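Local coordinates for protein methyltransferase (Pyrococcus horikoshii, PDB 1IXK) that probably methylates cytidine at carbon 5 in RNA, probably tRNA, using S-adenosyl-L-methionine as methyl donor, at residues R227-E230 with K231-V235. Sequence-based numbering, arbitrary orientation.
Sequences RLLE and KGLEV
Leu229 and Leu233, one helical turn apart, meet obliquely on the buried side of the helix, with Leu229 CG 4.1 Å from Leu233 CD1. The CG of Leu233 is anti to the carbonyl carbon and beside N (chi1 -69°), which lays it 3.3 Å from Leu229 O. The same carbonyl accepts the nearly straight N-H of Leu233 (N to O 3.0 Å), one of four successive i to i+4 bonds; in the next, Glu234 N reaches Glu230 O at 3.0 Å with a more bent N-H angle of 146°. At Lys231 the chain folds at chi2 and chi3: CG passes 3.3 Å from Arg227 O, and NZ swings round to Glu234 OE1 at 2.7 Å. This i to i+3 salt bridge uses the syn side of the carboxylate, with NZ 23° out of its plane. An alanine in place of Lys231 would remove the ammonium and is likely to leave the Glu234 carboxylate without this countercharge and freer to turn. All these residues belong to helix 215-235, which packs against the parallel strands 188-194 and 240-246 of the Rossmann-like class I methyltransferase fold. Leu242 touches both Leu229 and Leu233; Leu193, Val257 and Ala261 add to the cover over Leu229, Phe265 lies against Leu233 and Glu230, and Leu233 O accepts a hydrogen bond from Lys314 NZ. Leu228 touches Leu193, Ser178 and Leu179, its side chain about 7 Å from that of Ala127, a residue predicted to bind S-adenosyl-L-methionine.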
ATOM      1  N   ARG A 227      15.903   6.521   1.884  1.00 14.28           N
ATOM      2  CA  ARG A 227      16.585   6.732   0.606  1.00 15.46           C
ATOM      3  C   ARG A 227      15.588   6.867  -0.531  1.00 12.65           C
ATOM      4  O   ARG A 227      15.711   7.753  -1.374  1.00 12.12           O
ATOM      5  CB  ARG A 227      17.527   5.568   0.282  1.00 18.39           C
ATOM      6  CG  ARG A 227      18.776   5.485   1.122  1.00 25.67           C
ATOM      7  CD  ARG A 227      19.579   4.238   0.750  1.00 29.49           C
ATOM      8  NE  ARG A 227      20.760   4.079   1.594  1.00 35.43           N
ATOM      9  CZ  ARG A 227      21.844   4.847   1.520  1.00 37.38           C
ATOM     10  NH1 ARG A 227      21.906   5.831   0.633  1.00 37.13           N
ATOM     11  NH2 ARG A 227      22.861   4.635   2.344  1.00 39.11           N
ATOM     12  N   LEU A 228      14.608   5.968  -0.557  1.00 12.03           N
ATOM     13  CA  LEU A 228      13.590   5.984  -1.599  1.00 13.19           C
ATOM     14  C   LEU A 228      12.750   7.258  -1.545  1.00 12.08           C
ATOM     15  O   LEU A 228      12.489   7.881  -2.572  1.00 11.14           O
ATOM     16  CB  LEU A 228      12.682   4.755  -1.466  1.00 18.01           C
ATOM     17  CG  LEU A 228      13.351   3.419  -1.810  1.00 18.51           C
ATOM     18  CD1 LEU A 228      12.501   2.256  -1.327  1.00 21.12           C
ATOM     19  CD2 LEU A 228      13.582   3.350  -3.306  1.00 19.97           C
ATOM     20  N   LEU A 229      12.336   7.644  -0.345  1.00 13.24           N
ATOM     21  CA  LEU A 229      11.520   8.840  -0.182  1.00 12.59           C
ATOM     22  C   LEU A 229      12.273  10.089  -0.632  1.00 12.37           C
ATOM     23  O   LEU A 229      11.696  10.975  -1.264  1.00 13.44           O
ATOM     24  CB  LEU A 229      11.078   8.970   1.274  1.00 12.45           C
ATOM     25  CG  LEU A 229      10.169  10.155   1.614  1.00 10.98           C
ATOM     26  CD1 LEU A 229       8.929  10.147   0.721  1.00 11.85           C
ATOM     27  CD2 LEU A 229       9.784  10.074   3.079  1.00 10.82           C
ATOM     28  N   GLU A 230      13.565  10.166  -0.316  1.00 15.18           N
ATOM     29  CA  GLU A 230      14.358  11.316  -0.731  1.00 16.17           C
ATOM     30  C   GLU A 230      14.494  11.366  -2.254  1.00 16.25           C
ATOM     31  O   GLU A 230      14.355  12.431  -2.854  1.00 15.00           O
ATOM     32  CB  GLU A 230      15.744  11.287  -0.075  1.00 17.36           C
ATOM     33  CG  GLU A 230      16.685  12.360  -0.590  1.00 20.85           C
ATOM     34  CD  GLU A 230      17.832  12.646   0.366  1.00 25.28           C
ATOM     35  OE1 GLU A 230      18.304  11.706   1.036  1.00 26.58           O
ATOM     36  OE2 GLU A 230      18.268  13.817   0.434  1.00 28.27           O
ATOM     37  N   LYS A 231      14.758  10.225  -2.889  1.00 16.52           N
ATOM     38  CA  LYS A 231      14.883  10.204  -4.347  1.00 17.79           C
ATOM     39  C   LYS A 231      13.552  10.580  -5.007  1.00 17.49           C
ATOM     40  O   LYS A 231      13.526  11.269  -6.028  1.00 17.89           O
ATOM     41  CB  LYS A 231      15.318   8.818  -4.843  1.00 20.71           C
ATOM     42  CG  LYS A 231      16.722   8.392  -4.416  1.00 24.95           C
ATOM     43  CD  LYS A 231      17.784   9.418  -4.820  1.00 27.74           C
ATOM     44  CE  LYS A 231      17.785   9.665  -6.321  1.00 31.13           C
ATOM     45  NZ  LYS A 231      18.791  10.691  -6.728  1.00 34.81           N
ATOM     46  N   GLY A 232      12.451  10.117  -4.423  1.00 16.26           N
ATOM     47  CA  GLY A 232      11.138  10.420  -4.968  1.00 16.20           C
ATOM     48  C   GLY A 232      10.809  11.903  -4.885  1.00 14.55           C
ATOM     49  O   GLY A 232      10.366  12.516  -5.861  1.00 12.77           O
ATOM     50  N   LEU A 233      11.033  12.492  -3.716  1.00 15.20           N
ATOM     51  CA  LEU A 233      10.755  13.910  -3.537  1.00 17.21           C
ATOM     52  C   LEU A 233      11.643  14.752  -4.454  1.00 18.56           C
ATOM     53  O   LEU A 233      11.227  15.807  -4.943  1.00 17.22           O
ATOM     54  CB  LEU A 233      10.961  14.304  -2.072  1.00 15.42           C
ATOM     55  CG  LEU A 233       9.931  13.711  -1.104  1.00 15.83           C
ATOM     56  CD1 LEU A 233      10.295  14.068   0.333  1.00 13.84           C
ATOM     57  CD2 LEU A 233       8.544  14.229  -1.448  1.00 14.95           C
ATOM     58  N   GLU A 234      12.855  14.260  -4.698  1.00 18.73           N
ATOM     59  CA  GLU A 234      13.830  14.934  -5.554  1.00 20.11           C
ATOM     60  C   GLU A 234      13.340  15.146  -6.992  1.00 19.84           C
ATOM     61  O   GLU A 234      13.548  16.210  -7.581  1.00 18.92           O
ATOM     62  CB  GLU A 234      15.126  14.117  -5.575  1.00 23.60           C
ATOM     63  CG  GLU A 234      16.219  14.668  -6.475  1.00 30.07           C
ATOM     64  CD  GLU A 234      17.308  13.641  -6.752  1.00 33.22           C
ATOM     65  OE1 GLU A 234      17.800  13.020  -5.786  1.00 35.86           O
ATOM     66  OE2 GLU A 234      17.669  13.453  -7.935  1.00 35.94           O
ATOM     67  N   VAL A 235      12.695  14.130  -7.559  1.00 17.06           N
ATOM     68  CA  VAL A 235      12.199  14.210  -8.926  1.00 16.47           C
ATOM     69  C   VAL A 235      10.753  14.701  -9.004  1.00 17.08           C
ATOM     70  O   VAL A 235      10.179  14.806 -10.086  1.00 16.77           O
ATOM     71  CB  VAL A 235      12.299  12.836  -9.629  1.00 16.74           C
ATOM     72  CG1 VAL A 235      13.755  12.377  -9.670  1.00 16.13           C
ATOM     73  CG2 VAL A 235      11.444  11.806  -8.897  1.00 16.03           C
TER